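Long-range contacts in aspartate aminotransferase (Plasmodium falciparum, PDB 3K7Y), which probably catalyses the pyridoxal-phosphate-dependent transfer of an amino group from L-aspartate to 2-oxoglutarate, giving oxaloacetate and L-glutamate: residues 122-131 and 144-154; 216-224 and 311-322. One frame throughout, in Å; residues are numbered along the deposited sequence.

Contact 1 of 2, residues 122-131 and 144-154; sequences VETLYVTNPP and FNLKYINFFDY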
# COMPACT_ATOMS: atom_id res chain seq x y z
N VAL A 122 -2.53 -12.44 -20.95
CA VAL A 122 -1.13 -12.59 -20.61
C VAL A 122 -0.94 -13.86 -19.78
O VAL A 122 -1.20 -13.88 -18.58
CB VAL A 122 -0.56 -11.34 -19.92
CG1 VAL A 122 0.92 -11.46 -19.77
CG2 VAL A 122 -0.88 -10.10 -20.74
N GLU A 123 -0.50 -14.92 -20.43
CA GLU A 123 -0.46 -16.24 -19.81
C GLU A 123 0.94 -16.63 -19.35
O GLU A 123 1.10 -17.52 -18.50
CB GLU A 123 -1.01 -17.29 -20.77
CG GLU A 123 -1.47 -18.55 -20.07
CD GLU A 123 -1.89 -19.63 -21.04
OE1 GLU A 123 -1.20 -20.69 -21.09
OE2 GLU A 123 -2.90 -19.41 -21.75
N THR A 124 1.94 -15.95 -19.89
CA THR A 124 3.32 -16.37 -19.78
C THR A 124 4.18 -15.13 -19.65
O THR A 124 3.96 -14.15 -20.36
CB THR A 124 3.73 -17.07 -21.07
OG1 THR A 124 2.93 -16.56 -22.15
CG2 THR A 124 3.51 -18.58 -20.98
N LEU A 125 5.16 -15.18 -18.75
CA LEU A 125 6.13 -14.07 -18.55
C LEU A 125 7.53 -14.60 -18.57
O LEU A 125 7.84 -15.58 -17.90
CB LEU A 125 5.90 -13.35 -17.21
CG LEU A 125 4.66 -12.47 -17.07
CD1 LEU A 125 4.02 -12.73 -15.75
CD2 LEU A 125 4.97 -10.99 -17.22
N TYR A 126 8.39 -13.93 -19.34
CA TYR A 126 9.79 -14.26 -19.37
C TYR A 126 10.61 -13.41 -18.40
O TYR A 126 10.37 -12.20 -18.23
CB TYR A 126 10.34 -14.18 -20.79
CG TYR A 126 9.70 -15.21 -21.68
CD1 TYR A 126 10.16 -16.53 -21.71
CD2 TYR A 126 8.63 -14.87 -22.49
CE1 TYR A 126 9.56 -17.48 -22.51
CE2 TYR A 126 8.02 -15.81 -23.30
CZ TYR A 126 8.48 -17.11 -23.31
OH TYR A 126 7.83 -18.02 -24.13
N VAL A 127 11.57 -14.07 -17.76
CA VAL A 127 12.40 -13.43 -16.77
C VAL A 127 13.84 -13.83 -17.07
O VAL A 127 14.07 -14.93 -17.55
CB VAL A 127 11.89 -13.81 -15.36
CG1 VAL A 127 12.66 -14.96 -14.78
CG2 VAL A 127 11.95 -12.65 -14.44
N THR A 128 14.82 -12.95 -16.86
CA THR A 128 16.20 -13.32 -17.23
C THR A 128 16.82 -14.15 -16.11
O THR A 128 16.58 -13.88 -14.94
CB THR A 128 17.13 -12.10 -17.58
OG1 THR A 128 17.21 -11.17 -16.48
CG2 THR A 128 16.65 -11.36 -18.82
N ASN A 129 17.61 -15.16 -16.46
CA ASN A 129 18.21 -16.01 -15.43
C ASN A 129 19.56 -15.51 -14.98
O ASN A 129 20.39 -15.19 -15.82
CB ASN A 129 18.32 -17.45 -15.89
CG ASN A 129 19.06 -18.30 -14.88
OD1 ASN A 129 20.28 -18.24 -14.82
ND2 ASN A 129 18.33 -19.06 -14.08
N PRO A 130 19.81 -15.44 -13.66
CA PRO A 130 18.89 -15.74 -12.58
C PRO A 130 18.10 -14.46 -12.27
O PRO A 130 18.55 -13.36 -12.60
CB PRO A 130 19.82 -16.10 -11.42
CG PRO A 130 21.03 -15.25 -11.64
CD PRO A 130 21.10 -14.96 -13.14
N PRO A 131 16.91 -14.62 -11.65
CA PRO A 131 15.96 -13.50 -11.53
C PRO A 131 15.92 -12.93 -10.13
O PRO A 131 16.21 -13.64 -9.18
CB PRO A 131 14.63 -14.18 -11.80
CG PRO A 131 14.86 -15.67 -11.42
CD PRO A 131 16.33 -15.88 -11.18
N PHE A 144 0.75 -17.34 -13.49
CA PHE A 144 1.30 -17.10 -14.81
C PHE A 144 2.27 -18.26 -15.03
O PHE A 144 2.73 -18.88 -14.05
CB PHE A 144 2.14 -15.83 -14.82
CG PHE A 144 1.37 -14.53 -14.82
CD1 PHE A 144 0.78 -14.05 -15.98
CD2 PHE A 144 1.34 -13.73 -13.67
CE1 PHE A 144 0.11 -12.83 -15.97
CE2 PHE A 144 0.67 -12.50 -13.65
CZ PHE A 144 0.06 -12.06 -14.79
N ASN A 145 2.60 -18.56 -16.29
CA ASN A 145 3.70 -19.46 -16.58
C ASN A 145 4.92 -18.63 -16.45
O ASN A 145 4.96 -17.54 -17.00
CB ASN A 145 3.65 -19.98 -18.00
CG ASN A 145 2.46 -20.86 -18.26
OD1 ASN A 145 2.01 -21.60 -17.38
ND2 ASN A 145 1.93 -20.79 -19.49
N LEU A 146 5.90 -19.10 -15.69
CA LEU A 146 7.16 -18.38 -15.58
C LEU A 146 8.21 -19.12 -16.37
O LEU A 146 8.49 -20.30 -16.09
CB LEU A 146 7.61 -18.21 -14.12
CG LEU A 146 8.92 -17.39 -14.00
CD1 LEU A 146 8.68 -15.93 -14.36
CD2 LEU A 146 9.56 -17.49 -12.61
N LYS A 147 8.79 -18.42 -17.35
CA LYS A 147 9.87 -18.99 -18.14
C LYS A 147 11.13 -18.16 -18.05
O LYS A 147 11.05 -16.94 -17.86
CB LYS A 147 9.42 -19.20 -19.58
CG LYS A 147 8.37 -20.28 -19.70
CD LYS A 147 7.75 -20.33 -21.07
CE LYS A 147 6.90 -21.57 -21.17
NZ LYS A 147 7.68 -22.74 -20.65
N TYR A 148 12.28 -18.83 -18.20
CA TYR A 148 13.59 -18.20 -17.99
C TYR A 148 14.37 -18.05 -19.27
O TYR A 148 14.47 -19.00 -20.03
CB TYR A 148 14.44 -19.02 -17.01
CG TYR A 148 13.83 -19.15 -15.64
CD1 TYR A 148 14.38 -18.48 -14.54
CD2 TYR A 148 12.71 -19.95 -15.43
CE1 TYR A 148 13.82 -18.60 -13.27
CE2 TYR A 148 12.14 -20.08 -14.18
CZ TYR A 148 12.69 -19.41 -13.10
OH TYR A 148 12.10 -19.57 -11.86
N ILE A 149 14.93 -16.86 -19.47
CA ILE A 149 15.86 -16.56 -20.57
C ILE A 149 17.31 -16.63 -20.06
O ILE A 149 17.60 -16.12 -18.97
CB ILE A 149 15.59 -15.14 -21.14
CG1 ILE A 149 14.30 -15.11 -21.95
CG2 ILE A 149 16.72 -14.66 -22.05
CD1 ILE A 149 13.97 -13.72 -22.51
N ASN A 150 18.20 -17.25 -20.85
CA ASN A 150 19.65 -17.26 -20.58
C ASN A 150 20.14 -15.86 -20.33
O ASN A 150 19.69 -14.93 -20.99
CB ASN A 150 20.44 -17.74 -21.80
CG ASN A 150 20.26 -19.20 -22.07
OD1 ASN A 150 20.80 -20.05 -21.35
ND2 ASN A 150 19.54 -19.52 -23.15
N PHE A 151 21.08 -15.69 -19.43
CA PHE A 151 21.61 -14.36 -19.20
C PHE A 151 23.02 -14.35 -18.66
O PHE A 151 23.99 -14.31 -19.42
CB PHE A 151 20.68 -13.58 -18.27
CG PHE A 151 20.94 -12.11 -18.25
CD1 PHE A 151 20.58 -11.32 -19.32
CD2 PHE A 151 21.53 -11.52 -17.14
CE1 PHE A 151 20.81 -9.96 -19.31
CE2 PHE A 151 21.78 -10.16 -17.12
CZ PHE A 151 21.43 -9.37 -18.21
N PHE A 152 23.14 -14.39 -17.35
CA PHE A 152 24.40 -14.34 -16.67
C PHE A 152 25.19 -15.60 -16.99
O PHE A 152 24.62 -16.69 -17.00
CB PHE A 152 24.11 -14.24 -15.19
CG PHE A 152 25.31 -14.17 -14.34
CD1 PHE A 152 26.01 -12.99 -14.23
CD2 PHE A 152 25.73 -15.26 -13.63
CE1 PHE A 152 27.13 -12.91 -13.44
CE2 PHE A 152 26.84 -15.19 -12.83
CZ PHE A 152 27.55 -14.01 -12.74
N ASP A 153 26.48 -15.45 -17.29
CA ASP A 153 27.34 -16.61 -17.57
C ASP A 153 28.07 -17.00 -16.31
O ASP A 153 28.84 -16.22 -15.75
CB ASP A 153 28.32 -16.38 -18.71
CG ASP A 153 29.10 -17.65 -19.06
OD1 ASP A 153 30.00 -18.03 -18.28
OD2 ASP A 153 28.79 -18.27 -20.10
N TYR A 154 27.83 -18.22 -15.86
CA TYR A 154 28.20 -18.60 -14.51
C TYR A 154 29.68 -18.87 -14.38
O TYR A 154 30.24 -18.70 -13.30
CB TYR A 154 27.34 -19.76 -14.01
CG TYR A 154 26.11 -19.31 -13.23
CD1 TYR A 154 26.15 -19.22 -11.84
CD2 TYR A 154 24.93 -18.96 -13.87
CE1 TYR A 154 25.04 -18.80 -11.11
CE2 TYR A 154 23.80 -18.54 -13.14
CZ TYR A 154 23.87 -18.47 -11.77
OH TYR A 154 22.78 -18.06 -11.02

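Contact 2 of 2, residues 216-224 and 311-322; sequences YQGFGHTNL and IKELSQLSQRIT. With PLP (pyridoxal-5'-phosphate), chain B.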
# COMPACT_ATOMS: atom_id res chain seq x y z
N TYR A 216 17.52 1.07 -8.95
CA TYR A 216 18.74 1.80 -8.58
C TYR A 216 19.28 2.75 -9.65
O TYR A 216 20.41 2.57 -10.12
CB TYR A 216 19.86 0.82 -8.20
CG TYR A 216 19.45 -0.35 -7.36
CD1 TYR A 216 19.40 -0.25 -5.98
CD2 TYR A 216 19.12 -1.57 -7.95
CE1 TYR A 216 19.02 -1.33 -5.20
CE2 TYR A 216 18.73 -2.65 -7.17
CZ TYR A 216 18.69 -2.52 -5.80
OH TYR A 216 18.30 -3.58 -5.01
N GLN A 217 18.50 3.75 -10.04
CA GLN A 217 19.05 4.77 -10.93
C GLN A 217 20.18 5.45 -10.17
O GLN A 217 19.95 5.98 -9.08
CB GLN A 217 18.01 5.80 -11.36
CG GLN A 217 17.51 5.66 -12.79
CD GLN A 217 17.03 6.99 -13.38
OE1 GLN A 217 16.36 7.76 -12.72
NE2 GLN A 217 17.39 7.25 -14.62
N GLY A 218 21.39 5.39 -10.71
CA GLY A 218 22.51 6.14 -10.14
C GLY A 218 23.54 5.35 -9.36
O GLY A 218 24.41 5.93 -8.69
N PHE A 219 23.45 4.02 -9.45
CA PHE A 219 24.39 3.13 -8.78
C PHE A 219 25.33 2.39 -9.73
O PHE A 219 26.41 1.95 -9.35
CB PHE A 219 23.64 2.16 -7.88
CG PHE A 219 23.07 2.81 -6.65
CD1 PHE A 219 23.87 3.06 -5.55
CD2 PHE A 219 21.73 3.17 -6.61
CE1 PHE A 219 23.35 3.66 -4.40
CE2 PHE A 219 21.19 3.77 -5.46
CZ PHE A 219 22.00 4.01 -4.36
N GLY A 220 24.91 2.28 -10.99
CA GLY A 220 25.72 1.59 -11.99
C GLY A 220 26.81 2.46 -12.55
O GLY A 220 27.87 1.98 -12.97
N HIS A 221 26.56 3.77 -12.55
CA HIS A 221 27.49 4.72 -13.14
C HIS A 221 27.73 5.92 -12.25
O HIS A 221 27.33 5.93 -11.09
CB HIS A 221 26.98 5.16 -14.51
CG HIS A 221 26.93 4.05 -15.50
ND1 HIS A 221 27.89 3.06 -15.56
CD2 HIS A 221 26.04 3.77 -16.48
CE1 HIS A 221 27.59 2.22 -16.54
NE2 HIS A 221 26.47 2.63 -17.11
N THR A 222 28.41 6.92 -12.80
CA THR A 222 28.62 8.19 -12.11
C THR A 222 27.48 9.15 -12.46
O THR A 222 26.90 9.79 -11.59
CB THR A 222 29.99 8.78 -12.47
OG1 THR A 222 30.46 8.17 -13.68
CG2 THR A 222 31.00 8.51 -11.36
N ASN A 223 27.17 9.24 -13.75
CA ASN A 223 26.00 9.96 -14.21
C ASN A 223 24.82 9.02 -14.10
O ASN A 223 24.95 7.85 -14.44
CB ASN A 223 26.18 10.44 -15.66
CG ASN A 223 24.99 11.25 -16.18
OD1 ASN A 223 23.91 11.27 -15.58
ND2 ASN A 223 25.19 11.90 -17.32
N LEU A 224 23.69 9.52 -13.63
CA LEU A 224 22.54 8.66 -13.36
C LEU A 224 21.57 8.62 -14.54
O LEU A 224 20.62 7.84 -14.54
CB LEU A 224 21.83 9.05 -12.06
CG LEU A 224 21.11 10.39 -12.01
CD1 LEU A 224 19.66 10.21 -12.39
CD2 LEU A 224 21.21 10.98 -10.62
N ILE A 311 21.39 14.75 -6.33
CA ILE A 311 22.18 14.17 -7.44
C ILE A 311 23.68 14.06 -7.13
O ILE A 311 24.31 13.03 -7.42
CB ILE A 311 22.03 14.96 -8.76
CG1 ILE A 311 20.61 14.92 -9.28
CG2 ILE A 311 22.98 14.42 -9.83
CD1 ILE A 311 20.30 16.07 -10.21
N LYS A 312 24.23 15.13 -6.56
CA LYS A 312 25.63 15.16 -6.15
C LYS A 312 25.95 14.08 -5.12
O LYS A 312 26.77 13.21 -5.40
CB LYS A 312 26.06 16.56 -5.67
CG LYS A 312 26.51 17.55 -6.79
CD LYS A 312 27.94 17.27 -7.30
CE LYS A 312 28.49 18.41 -8.19
NZ LYS A 312 29.46 19.35 -7.51
N GLU A 313 25.30 14.12 -3.95
CA GLU A 313 25.51 13.08 -2.91
C GLU A 313 25.28 11.69 -3.52
O GLU A 313 25.97 10.73 -3.18
CB GLU A 313 24.56 13.26 -1.71
CG GLU A 313 24.61 14.60 -0.95
CD GLU A 313 23.40 14.77 0.00
OE1 GLU A 313 22.55 15.67 -0.24
OE2 GLU A 313 23.31 14.00 0.99
N LEU A 314 24.31 11.61 -4.43
CA LEU A 314 24.04 10.41 -5.18
C LEU A 314 25.25 10.03 -6.03
O LEU A 314 25.72 8.89 -5.95
CB LEU A 314 22.80 10.56 -6.05
CG LEU A 314 22.26 9.35 -6.85
CD1 LEU A 314 23.11 9.11 -8.12
CD2 LEU A 314 22.13 8.07 -6.01
N SER A 315 25.75 10.96 -6.83
CA SER A 315 26.94 10.69 -7.65
C SER A 315 28.17 10.33 -6.80
O SER A 315 28.93 9.41 -7.15
CB SER A 315 27.26 11.85 -8.57
OG SER A 315 27.97 11.38 -9.69
N GLN A 316 28.35 11.07 -5.70
CA GLN A 316 29.31 10.75 -4.63
C GLN A 316 29.09 9.37 -3.99
O GLN A 316 30.01 8.80 -3.41
CB GLN A 316 29.30 11.84 -3.54
CG GLN A 316 30.49 12.80 -3.55
CD GLN A 316 30.23 14.12 -4.28
OE1 GLN A 316 29.10 14.63 -4.30
NE2 GLN A 316 31.28 14.69 -4.87
N LEU A 317 27.88 8.83 -4.09
CA LEU A 317 27.60 7.52 -3.51
C LEU A 317 28.05 6.33 -4.38
O LEU A 317 28.84 5.51 -3.93
CB LEU A 317 26.13 7.39 -3.09
CG LEU A 317 25.78 6.23 -2.16
CD1 LEU A 317 26.79 6.11 -1.04
CD2 LEU A 317 24.40 6.43 -1.59
N SER A 318 27.56 6.25 -5.62
CA SER A 318 27.97 5.18 -6.52
C SER A 318 29.49 5.09 -6.65
O SER A 318 30.05 3.99 -6.77
CB SER A 318 27.34 5.36 -7.90
OG SER A 318 27.97 6.43 -8.59
N GLN A 319 30.17 6.24 -6.62
CA GLN A 319 31.63 6.24 -6.61
C GLN A 319 32.11 5.40 -5.42
O GLN A 319 32.72 4.35 -5.61
CB GLN A 319 32.22 7.67 -6.57
CG GLN A 319 32.65 8.17 -5.16
CD GLN A 319 33.39 9.52 -5.13
OE1 GLN A 319 33.46 10.23 -6.13
NE2 GLN A 319 33.93 9.86 -3.96
N ARG A 320 31.78 5.82 -4.19
CA ARG A 320 32.29 5.16 -2.99
C ARG A 320 32.05 3.66 -3.05
O ARG A 320 32.95 2.87 -2.76
CB ARG A 320 31.69 5.76 -1.72
CG ARG A 320 32.15 5.05 -0.44
CD ARG A 320 31.36 5.44 0.84
NE ARG A 320 30.03 4.84 0.99
CZ ARG A 320 29.75 3.55 1.23
NH1 ARG A 320 30.72 2.63 1.33
NH2 ARG A 320 28.49 3.16 1.34
N ILE A 321 30.84 3.28 -3.45
CA ILE A 321 30.47 1.88 -3.58
C ILE A 321 31.39 1.17 -4.56
O ILE A 321 32.13 0.28 -4.15
CB ILE A 321 28.99 1.69 -3.93
CG1 ILE A 321 28.13 2.05 -2.70
CG2 ILE A 321 28.72 0.26 -4.34
CD1 ILE A 321 26.65 2.29 -2.99
N THR A 322 31.40 1.57 -5.84
CA THR A 322 32.21 0.82 -6.80
C THR A 322 33.68 0.80 -6.35
O THR A 322 34.40 -0.15 -6.65
CB THR A 322 32.03 1.24 -8.29
OG1 THR A 322 32.89 2.31 -8.61
CG2 THR A 322 30.60 1.64 -8.60
N1 PLP B . 13.14 -4.60 -8.09
C2 PLP B . 14.42 -4.89 -7.72
C2A PLP B . 15.34 -5.45 -8.74
C3 PLP B . 14.84 -4.65 -6.42
O3 PLP B . 16.13 -4.93 -6.05
C4 PLP B . 13.94 -4.13 -5.49
C4A PLP B . 14.48 -3.75 -4.14
O4A PLP B . 14.86 -2.59 -3.94
C5 PLP B . 12.62 -3.82 -5.86
C6 PLP B . 12.23 -4.07 -7.18
C5A PLP B . 11.55 -3.26 -4.92
O4P PLP B . 11.91 -2.12 -4.15
P PLP B . 10.92 -1.55 -3.00
O1P PLP B . 11.11 -0.08 -2.79
O2P PLP B . 11.28 -2.19 -1.68
O3P PLP B . 9.50 -1.84 -3.43

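Contact 1 of 2, residues 122-131 and 144-154
L125 and F144 both carry CG beside the backbone N and anti to the carbonyl carbon (chi1 -72° and -76°), which brings the L125 methyl CD1 over one face of the F144 ring. It sits 3.5 Å from the ring centroid and 18° off the normal, a CH-pi contact. The pair lies at one end of two adjacent parallel strands, 124-128 and 145-149, joined through helix 133-140 as a beta-alpha-beta unit of the aminotransferase sheet. Six backbone hydrogen bonds join the two segments here, from N145 N on E123 O (2.9 Å) to N129 N on I149 O (2.7 Å); residues 125, 127 and 129 each donate to the second strand. L125 and L146 share a face of the sheet with V127, where I139 of the crossover helix covers the two leucines; L146 CD1 lies 4.0 Å from V127 CB. K118 adds a cation-pi contact to F144. On the other face the Y126 ring and the stem of K147 run side by side, K147 CB 3.4 Å from Y126 CE1. I149 CD1 reaches Y126 CB from farther along the same face. Beyond the strands, the peptide before P130 is cis, and N129 O accepts a hydrogen bond from F152 N (3.2 Å). The hydroxyl of Y184 ties T128 OG1 and P130 O together, just ahead of the cofactor-binding Y132. P131 CG ends against the edge of the Y148 ring, 3.6 Å from CE1.

Contact 2 of 2, residues 216-224 and 311-322
This is a buried packing of a loop on a helix: residues 216-224, which follow strand 209-214, lie across helix 304-335, probably the long helix that in this family links the large and small domains. Two serines one turn apart grip the loop backbone. S318 OG, held between its own backbone N and carbonyl carbon (chi1 73°), donates to H221 O at 2.6 Å. S315 OG donates to T222 O at 2.7 Å from above the carbonyl plane. Around these bonds the contact is apolar. L314 CD1 comes within 3.6 Å of G218 CA and also meets L224 CD2 at 3.7 Å, while I311 CG2 touches L224 CD2 as well. The F219 ring receives I321 CD1 at its edge, 3.8 Å from CE1, and L317 CD2 approaches the same carbon obliquely. From the side of the loop, D227 OD2 accepts from both G218 N and G220 N. F219 also neighbours K249 of the cofactor site. Y216 stands clear of the helix and turns to pyridoxal phosphate, its OH hydrogen-bonded to O3 (2.8 Å). The helix therefore supplies hydroxyl donors to loop carbonyls and leucine and isoleucine methyls to the loop's glycine backbone and apolar side chains, a neutral grip without salt bridges on the loop a few residues beyond its cofactor-binding tyrosine.

In the fold
Contacts 1 and 2 share no element and do not touch: their centres are 28 Å apart, on opposite sides of the chain's centre, and their nearest atoms about 11 Å. Contact 1 is partly buried, with exposed residues in both segments, among them K147 and Y148; contact 2 is mostly buried. The sheet relates them, since strand 176-179 separates strand 124-128 from strand 209-214, whose following loop enters contact 2. Contact 1, a strand pairing, rests on regular backbone-to-backbone bonds, whereas contact 2, a loop on a helix, has two serine-to-carbonyl bonds amid apolar packing. Each lies next to a cofactor-binding tyrosine in sequence: Y132 directly after 122-131, Y216 at the start of 216-224.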